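Long-range contacts in glycerol-3-phosphate dehydrogenase [NAD(+)] (Dunaliella salina, PDB 6IUY), which probably interconverts sn-glycerol 3-phosphate and dihydroxyacetone phosphate using NAD(+), in a di-domain structure that enables direct conversion of dihydroxyacetone phosphate to glycerol: residues V38-D43 and N116-L121; E127-S132 and A150-C155. All coordinates share one frame; numbering follows the deposited sequence.

Contact 1 of 2, residues V38-D43 and N116-L121; sequences VCFDVD and NLIAAL. With MG (magnesium ion), chain F.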
ATOM      1  N   VAL A  38      25.317 -15.698 -23.243  1.00 48.43           N
ATOM      2  CA  VAL A  38      26.140 -16.427 -24.206  1.00 52.36           C
ATOM      3  C   VAL A  38      26.247 -15.618 -25.507  1.00 53.58           C
ATOM      4  O   VAL A  38      25.226 -15.285 -26.126  1.00 51.74           O
ATOM      5  CB  VAL A  38      25.541 -17.823 -24.515  1.00 52.29           C
ATOM      6  CG1 VAL A  38      26.484 -18.642 -25.372  1.00 52.15           C
ATOM      7  CG2 VAL A  38      25.216 -18.561 -23.225  1.00 47.94           C
ATOM      8  N   CYS A  39      27.473 -15.299 -25.922  1.00 51.34           N
ATOM      9  CA  CYS A  39      27.685 -14.568 -27.176  1.00 50.71           C
ATOM     10  C   CYS A  39      28.142 -15.488 -28.314  1.00 54.20           C
ATOM     11  O   CYS A  39      29.122 -16.230 -28.175  1.00 50.35           O
ATOM     12  CB  CYS A  39      28.697 -13.448 -26.964  1.00 45.33           C
ATOM     13  SG  CYS A  39      28.283 -12.362 -25.587  1.00 54.25           S
ATOM     14  N   PHE A  40      27.433 -15.446 -29.438  1.00 50.74           N
ATOM     15  CA  PHE A  40      27.764 -16.329 -30.545  1.00 53.64           C
ATOM     16  C   PHE A  40      28.408 -15.553 -31.689  1.00 56.39           C
ATOM     17  O   PHE A  40      27.902 -14.502 -32.102  1.00 52.90           O
ATOM     18  CB  PHE A  40      26.522 -17.059 -31.068  1.00 52.72           C
ATOM     19  CG  PHE A  40      26.042 -18.175 -30.182  1.00 54.83           C
ATOM     20  CD1 PHE A  40      25.374 -17.903 -28.996  1.00 51.93           C
ATOM     21  CD2 PHE A  40      26.219 -19.497 -30.554  1.00 54.77           C
ATOM     22  CE1 PHE A  40      24.921 -18.931 -28.182  1.00 55.26           C
ATOM     23  CE2 PHE A  40      25.771 -20.532 -29.748  1.00 55.82           C
ATOM     24  CZ  PHE A  40      25.120 -20.252 -28.558  1.00 59.43           C
ATOM     25  N   ASP A  41      29.511 -16.082 -32.206  1.00 56.72           N
ATOM     26  CA  ASP A  41      30.055 -15.590 -33.463  1.00 55.90           C
ATOM     27  C   ASP A  41      29.104 -16.056 -34.541  1.00 57.41           C
ATOM     28  O   ASP A  41      28.469 -17.090 -34.377  1.00 62.05           O
ATOM     29  CB  ASP A  41      31.470 -16.116 -33.708  1.00 60.70           C
ATOM     30  CG  ASP A  41      32.013 -15.734 -35.084  1.00 62.62           C
ATOM     31  OD1 ASP A  41      32.073 -14.524 -35.413  1.00 62.12           O
ATOM     32  OD2 ASP A  41      32.359 -16.659 -35.838  1.00 62.85           O
ATOM     33  N   VAL A  42      28.975 -15.294 -35.625  1.00 57.68           N
ATOM     34  CA  VAL A  42      28.106 -15.684 -36.732  1.00 56.87           C
ATOM     35  C   VAL A  42      28.775 -16.694 -37.663  1.00 62.37           C
ATOM     36  O   VAL A  42      28.365 -17.861 -37.749  1.00 58.61           O
ATOM     37  CB  VAL A  42      27.679 -14.460 -37.558  1.00 56.50           C
ATOM     38  CG1 VAL A  42      27.011 -14.893 -38.847  1.00 56.45           C
ATOM     39  CG2 VAL A  42      26.745 -13.584 -36.751  1.00 59.17           C
ATOM     40  N   ASP A  43      29.828 -16.233 -38.337  1.00 64.48           N
ATOM     41  CA  ASP A  43      30.519 -17.007 -39.368  1.00 62.82           C
ATOM     42  C   ASP A  43      31.159 -18.312 -38.884  1.00 60.80           C
ATOM     43  O   ASP A  43      32.171 -18.310 -38.176  1.00 60.98           O
ATOM     44  CB  ASP A  43      31.579 -16.127 -40.030  1.00 69.12           C
ATOM     45  CG  ASP A  43      30.967 -14.953 -40.770  1.00 67.95           C
ATOM     46  OD1 ASP A  43      31.012 -13.817 -40.245  1.00 73.14           O
ATOM     47  OD2 ASP A  43      30.418 -15.177 -41.866  1.00 65.64           O
ATOM     48  N   ASN A 116      17.806 -24.801 -31.763  1.00 54.65           N
ATOM     49  CA  ASN A 116      17.357 -25.438 -30.527  1.00 56.90           C
ATOM     50  C   ASN A 116      18.161 -24.980 -29.310  1.00 59.14           C
ATOM     51  O   ASN A 116      17.613 -24.836 -28.222  1.00 56.06           O
ATOM     52  CB  ASN A 116      17.426 -26.974 -30.625  1.00 52.34           C
ATOM     53  CG  ASN A 116      16.366 -27.549 -31.533  1.00 56.96           C
ATOM     54  OD1 ASN A 116      15.415 -26.864 -31.908  1.00 61.20           O
ATOM     55  ND2 ASN A 116      16.521 -28.824 -31.893  1.00 60.73           N
ATOM     56  N   LEU A 117      19.464 -24.777 -29.483  1.00 54.74           N
ATOM     57  CA  LEU A 117      20.299 -24.340 -28.372  1.00 53.76           C
ATOM     58  C   LEU A 117      19.982 -22.904 -27.954  1.00 56.49           C
ATOM     59  O   LEU A 117      19.858 -22.603 -26.764  1.00 54.38           O
ATOM     60  CB  LEU A 117      21.773 -24.451 -28.734  1.00 54.64           C
ATOM     61  CG  LEU A 117      22.708 -23.755 -27.751  1.00 53.71           C
ATOM     62  CD1 LEU A 117      22.475 -24.265 -26.345  1.00 48.03           C
ATOM     63  CD2 LEU A 117      24.147 -24.001 -28.168  1.00 57.21           C
ATOM     64  N   ILE A 118      19.853 -22.015 -28.932  1.00 53.61           N
ATOM     65  CA  ILE A 118      19.612 -20.618 -28.627  1.00 53.51           C
ATOM     66  C   ILE A 118      18.214 -20.457 -28.001  1.00 54.84           C
ATOM     67  O   ILE A 118      18.051 -19.712 -27.034  1.00 55.14           O
ATOM     68  CB  ILE A 118      19.793 -19.733 -29.893  1.00 49.95           C
ATOM     69  CG1 ILE A 118      21.293 -19.601 -30.204  1.00 49.56           C
ATOM     70  CG2 ILE A 118      19.185 -18.351 -29.685  1.00 44.37           C
ATOM     71  CD1 ILE A 118      21.627 -18.976 -31.558  1.00 47.91           C
ATOM     72  N   ALA A 119      17.223 -21.183 -28.523  1.00 56.27           N
ATOM     73  CA  ALA A 119      15.870 -21.178 -27.947  1.00 54.34           C
ATOM     74  C   ALA A 119      15.873 -21.619 -26.489  1.00 54.25           C
ATOM     75  O   ALA A 119      15.200 -21.022 -25.647  1.00 53.26           O
ATOM     76  CB  ALA A 119      14.947 -22.066 -28.749  1.00 55.60           C
ATOM     77  N   ALA A 120      16.633 -22.671 -26.199  1.00 52.30           N
ATOM     78  CA  ALA A 120      16.760 -23.178 -24.849  1.00 53.14           C
ATOM     79  C   ALA A 120      17.342 -22.119 -23.911  1.00 58.21           C
ATOM     80  O   ALA A 120      16.841 -21.913 -22.796  1.00 57.08           O
ATOM     81  CB  ALA A 120      17.627 -24.431 -24.837  1.00 53.44           C
ATOM     82  N   LEU A 121      18.411 -21.460 -24.353  1.00 57.92           N
ATOM     83  CA  LEU A 121      19.050 -20.434 -23.536  1.00 54.89           C
ATOM     84  C   LEU A 121      18.044 -19.317 -23.226  1.00 52.22           C
ATOM     85  O   LEU A 121      17.888 -18.918 -22.074  1.00 54.81           O
ATOM     86  CB  LEU A 121      20.302 -19.877 -24.232  1.00 50.77           C
ATOM     87  CG  LEU A 121      21.481 -20.851 -24.393  1.00 53.00           C
ATOM     88  CD1 LEU A 121      22.460 -20.348 -25.442  1.00 51.75           C
ATOM     89  CD2 LEU A 121      22.205 -21.089 -23.064  1.00 45.12           C
TER
HETATM   90 MG    MG F 704      33.774 -17.238 -37.344  1.00 59.38          MG
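Phe40 and Val38 project from a strand of the haloacid dehalogenase-like domain onto Leu117, Ile118 and Leu121 of helix 114-123, a helix-on-sheet contact of purely apolar side chains. The short axes of strand 38-40 and helix 116-121 run roughly antiparallel, 152° between their N-to-C directions. In Phe40 the CA-CB bond aims at the helix, and CG lies beside the backbone N (chi1 -75°), which carries the far rim of the ring in among the three helix residues. CE1 meets CD1 of Leu121 at 3.9 Å. One atom further, CZ reaches CD2 of Leu117, also at 3.9 Å and in the plane of the ring, and CE2 touches that same methyl. Ile118 comes over one face instead, its CG1 4.2 Å from Phe40 CE1 and offset toward the rim. A leucine in place of Phe40 would probably fall short of Leu117 CD2 and deprive Ile118 of the flat surface beneath it. Two residues earlier on the strand, Val38 CG2 packs 3.9 Å from Leu121 CD2. Just past Phe40 lies the metal site, completed by Asp206: Asp41 OD2 and the backbone O of Asp43 bind magnesium, each at 2.1 Å, and Asp41 OD1 forms a salt bridge with Lys185 NZ.

Contact 2 of 2, residues E127-S132 and A150-C155; sequences EVFLIS and AKNVFC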
ATOM      1  N   GLU A 127      20.616 -14.351 -21.594  1.00 47.67           N
ATOM      2  CA  GLU A 127      20.585 -13.450 -22.754  1.00 50.73           C
ATOM      3  C   GLU A 127      21.602 -13.865 -23.809  1.00 48.97           C
ATOM      4  O   GLU A 127      22.744 -14.210 -23.497  1.00 51.28           O
ATOM      5  CB  GLU A 127      20.825 -11.985 -22.354  1.00 52.33           C
ATOM      6  CG  GLU A 127      19.513 -11.192 -22.216  1.00 61.18           C
ATOM      7  CD  GLU A 127      19.337 -10.122 -23.279  1.00 58.49           C
ATOM      8  OE1 GLU A 127      19.954  -9.053 -23.122  1.00 65.90           O
ATOM      9  OE2 GLU A 127      18.579 -10.332 -24.258  1.00 57.73           O
ATOM     10  N   VAL A 128      21.166 -13.822 -25.057  1.00 48.70           N
ATOM     11  CA  VAL A 128      21.978 -14.262 -26.174  1.00 53.95           C
ATOM     12  C   VAL A 128      22.368 -13.083 -27.058  1.00 52.72           C
ATOM     13  O   VAL A 128      21.531 -12.236 -27.402  1.00 49.35           O
ATOM     14  CB  VAL A 128      21.236 -15.333 -27.004  1.00 53.66           C
ATOM     15  CG1 VAL A 128      21.902 -15.527 -28.370  1.00 48.89           C
ATOM     16  CG2 VAL A 128      21.174 -16.645 -26.211  1.00 49.35           C
ATOM     17  N   PHE A 129      23.654 -13.029 -27.392  1.00 52.51           N
ATOM     18  CA  PHE A 129      24.188 -12.023 -28.300  1.00 52.97           C
ATOM     19  C   PHE A 129      24.862 -12.650 -29.521  1.00 51.94           C
ATOM     20  O   PHE A 129      25.478 -13.719 -29.440  1.00 51.98           O
ATOM     21  CB  PHE A 129      25.204 -11.134 -27.589  1.00 49.29           C
ATOM     22  CG  PHE A 129      24.635 -10.324 -26.478  1.00 50.54           C
ATOM     23  CD1 PHE A 129      24.243  -9.012 -26.699  1.00 51.07           C
ATOM     24  CD2 PHE A 129      24.518 -10.856 -25.202  1.00 47.91           C
ATOM     25  CE1 PHE A 129      23.730  -8.251 -25.675  1.00 50.95           C
ATOM     26  CE2 PHE A 129      24.004 -10.103 -24.176  1.00 50.58           C
ATOM     27  CZ  PHE A 129      23.604  -8.796 -24.411  1.00 50.62           C
ATOM     28  N   LEU A 130      24.743 -11.967 -30.650  1.00 52.89           N
ATOM     29  CA  LEU A 130      25.630 -12.202 -31.771  1.00 51.65           C
ATOM     30  C   LEU A 130      26.743 -11.145 -31.756  1.00 52.41           C
ATOM     31  O   LEU A 130      26.466  -9.943 -31.637  1.00 49.22           O
ATOM     32  CB  LEU A 130      24.854 -12.156 -33.086  1.00 48.40           C
ATOM     33  CG  LEU A 130      23.651 -13.087 -33.162  1.00 46.67           C
ATOM     34  CD1 LEU A 130      22.915 -12.922 -34.469  1.00 48.72           C
ATOM     35  CD2 LEU A 130      24.096 -14.518 -32.988  1.00 53.59           C
ATOM     36  N   ILE A 131      27.995 -11.589 -31.854  1.00 51.31           N
ATOM     37  CA  ILE A 131      29.132 -10.675 -32.016  1.00 48.66           C
ATOM     38  C   ILE A 131      29.969 -11.119 -33.217  1.00 53.27           C
ATOM     39  O   ILE A 131      30.530 -12.214 -33.217  1.00 53.03           O
ATOM     40  CB  ILE A 131      30.026 -10.613 -30.763  1.00 51.11           C
ATOM     41  CG1 ILE A 131      29.204 -10.305 -29.510  1.00 47.23           C
ATOM     42  CG2 ILE A 131      31.127  -9.573 -30.942  1.00 52.78           C
ATOM     43  CD1 ILE A 131      30.039 -10.214 -28.228  1.00 45.78           C
ATOM     44  N   SER A 132      30.035 -10.267 -34.239  1.00 53.16           N
ATOM     45  CA  SER A 132      30.621 -10.645 -35.515  1.00 54.07           C
ATOM     46  C   SER A 132      31.539  -9.555 -36.053  1.00 59.57           C
ATOM     47  O   SER A 132      31.382  -8.372 -35.740  1.00 56.60           O
ATOM     48  CB  SER A 132      29.519 -10.968 -36.529  1.00 56.22           C
ATOM     49  OG  SER A 132      29.959 -10.794 -37.866  1.00 53.85           O
ATOM     50  N   ALA A 150      18.055  -6.691 -32.569  1.00 49.67           N
ATOM     51  CA  ALA A 150      19.172  -5.964 -33.153  1.00 50.12           C
ATOM     52  C   ALA A 150      19.986  -5.307 -32.040  1.00 51.37           C
ATOM     53  O   ALA A 150      21.185  -5.074 -32.176  1.00 46.87           O
ATOM     54  CB  ALA A 150      18.668  -4.926 -34.154  1.00 50.29           C
ATOM     55  N   LYS A 151      19.320  -5.030 -30.925  1.00 49.97           N
ATOM     56  CA  LYS A 151      19.956  -4.446 -29.761  1.00 47.74           C
ATOM     57  C   LYS A 151      21.085  -5.344 -29.262  1.00 47.74           C
ATOM     58  O   LYS A 151      22.025  -4.890 -28.600  1.00 45.49           O
ATOM     59  CB  LYS A 151      18.902  -4.230 -28.665  1.00 50.76           C
ATOM     60  CG  LYS A 151      19.450  -3.790 -27.322  1.00 49.43           C
ATOM     61  CD  LYS A 151      18.376  -3.859 -26.218  1.00 54.54           C
ATOM     62  CE  LYS A 151      17.261  -2.833 -26.432  1.00 50.07           C
ATOM     63  NZ  LYS A 151      16.464  -2.647 -25.174  1.00 55.30           N
ATOM     64  N   ASN A 152      20.980  -6.629 -29.575  1.00 47.91           N
ATOM     65  CA  ASN A 152      21.937  -7.612 -29.081  1.00 47.80           C
ATOM     66  C   ASN A 152      22.958  -8.045 -30.145  1.00 51.11           C
ATOM     67  O   ASN A 152      23.792  -8.927 -29.904  1.00 49.77           O
ATOM     68  CB  ASN A 152      21.196  -8.835 -28.549  1.00 49.37           C
ATOM     69  CG  ASN A 152      20.476  -8.559 -27.237  1.00 52.38           C
ATOM     70  OD1 ASN A 152      20.193  -7.407 -26.893  1.00 49.17           O
ATOM     71  ND2 ASN A 152      20.199  -9.619 -26.484  1.00 50.01           N
ATOM     72  N   VAL A 153      22.885  -7.426 -31.318  1.00 50.99           N
ATOM     73  CA  VAL A 153      23.798  -7.744 -32.405  1.00 48.17           C
ATOM     74  C   VAL A 153      24.915  -6.716 -32.451  1.00 50.50           C
ATOM     75  O   VAL A 153      24.660  -5.542 -32.749  1.00 50.42           O
ATOM     76  CB  VAL A 153      23.077  -7.777 -33.764  1.00 50.83           C
ATOM     77  CG1 VAL A 153      24.055  -8.175 -34.864  1.00 48.80           C
ATOM     78  CG2 VAL A 153      21.907  -8.743 -33.722  1.00 48.55           C
ATOM     79  N   PHE A 154      26.137  -7.143 -32.124  1.00 49.62           N
ATOM     80  CA  PHE A 154      27.316  -6.282 -32.237  1.00 50.02           C
ATOM     81  C   PHE A 154      28.069  -6.580 -33.534  1.00 50.43           C
ATOM     82  O   PHE A 154      28.735  -7.611 -33.658  1.00 53.59           O
ATOM     83  CB  PHE A 154      28.217  -6.452 -31.018  1.00 43.28           C
ATOM     84  CG  PHE A 154      27.644  -5.839 -29.771  1.00 50.04           C
ATOM     85  CD1 PHE A 154      26.753  -6.546 -28.980  1.00 45.56           C
ATOM     86  CD2 PHE A 154      27.972  -4.545 -29.404  1.00 49.55           C
ATOM     87  CE1 PHE A 154      26.214  -5.979 -27.844  1.00 46.83           C
ATOM     88  CE2 PHE A 154      27.436  -3.973 -28.260  1.00 49.07           C
ATOM     89  CZ  PHE A 154      26.551  -4.694 -27.483  1.00 46.22           C
ATOM     90  N   CYS A 155      27.957  -5.674 -34.501  1.00 54.63           N
ATOM     91  CA  CYS A 155      28.455  -5.933 -35.851  1.00 53.03           C
ATOM     92  C   CYS A 155      28.371  -4.690 -36.735  1.00 56.08           C
ATOM     93  O   CYS A 155      27.281  -4.167 -36.940  1.00 53.25           O
ATOM     94  CB  CYS A 155      27.654  -7.072 -36.490  1.00 50.55           C
ATOM     95  SG  CYS A 155      28.397  -7.810 -37.981  1.00 60.45           S
TER
HETATM   96  O   HOH W   1      19.071  -6.935 -24.618  1.00 53.03           O
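Phe129 and Phe154 meet on one face of a parallel strand pair, CD1 of Phe129 lying 3.8 Å from CE1 of Phe154 and in the plane of the Phe154 ring, at its edge. Ile131 extends this apolar patch, its CG1 packing against the CB of Phe154. Leu130 and Val153 occupy the opposite face, where Leu130 CD1 and Val153 CG2 approach more loosely, at 4.4 Å.

Between these layers runs the backbone ladder. Phe154 N donates to Leu130 O at 2.9 Å, and Ser132 N to Phe154 O at 3.0 Å, both almost straight; Leu130 N adds a weak bond to Asn152 O. Beyond the ladder, SG of Cys155 lies near OG of Ser132, which is hydrogen-bonded to Gly134 N.

At the other end the polar edge is organised by Asn152. With CG beside its backbone N (chi1 -72°), its amide lies over one face of the Phe129 ring, the two planes only 19° apart. Both acceptors of ND2 lie close to the amide plane: Glu127 OE2 at 2.8 Å, met from above the carboxylate plane, and Val128 O at 3.1 Å, met from above the carbonyl plane. Two bonds and a stack thus fix the amide's rotation. A water donates to Asn152 OD1 at 2.6 Å and also to Glu127 OE1, tying the two side chains together a second time.

The pair closes a beta-alpha-beta crossover through helix 136-145, against which Leu130 and Val153 pack, while Phe129, Ile131 and Phe154 face helix 184-195. Strand 153-154 lies at one edge of the parallel sheet within this chain, and strand 127-131 is flanked on its other side by strand 37-40.

Contacts 1 and 2 lie about 10 Å apart, centre to centre, within the haloacid dehalogenase-like domain and share its parallel sheet. They come in series along the chain: helix 114-123 closes contact 1 and is followed by strand 127-131, which opens contact 2. The two are joined by probable backbone hydrogen bonds from Phe40 N to Phe129 O (2.6 Å) and from Ile131 N to Phe40 O (2.9 Å). Contact 1 lays a helix on one face of the sheet; contact 2 adds the edge strand. Because strands 37-40 and 127-131 run parallel, segments 38-43 and 127-132 bring their C-terminal ends to the magnesium site, where Ser132 lies close to Asp41 and Asp43.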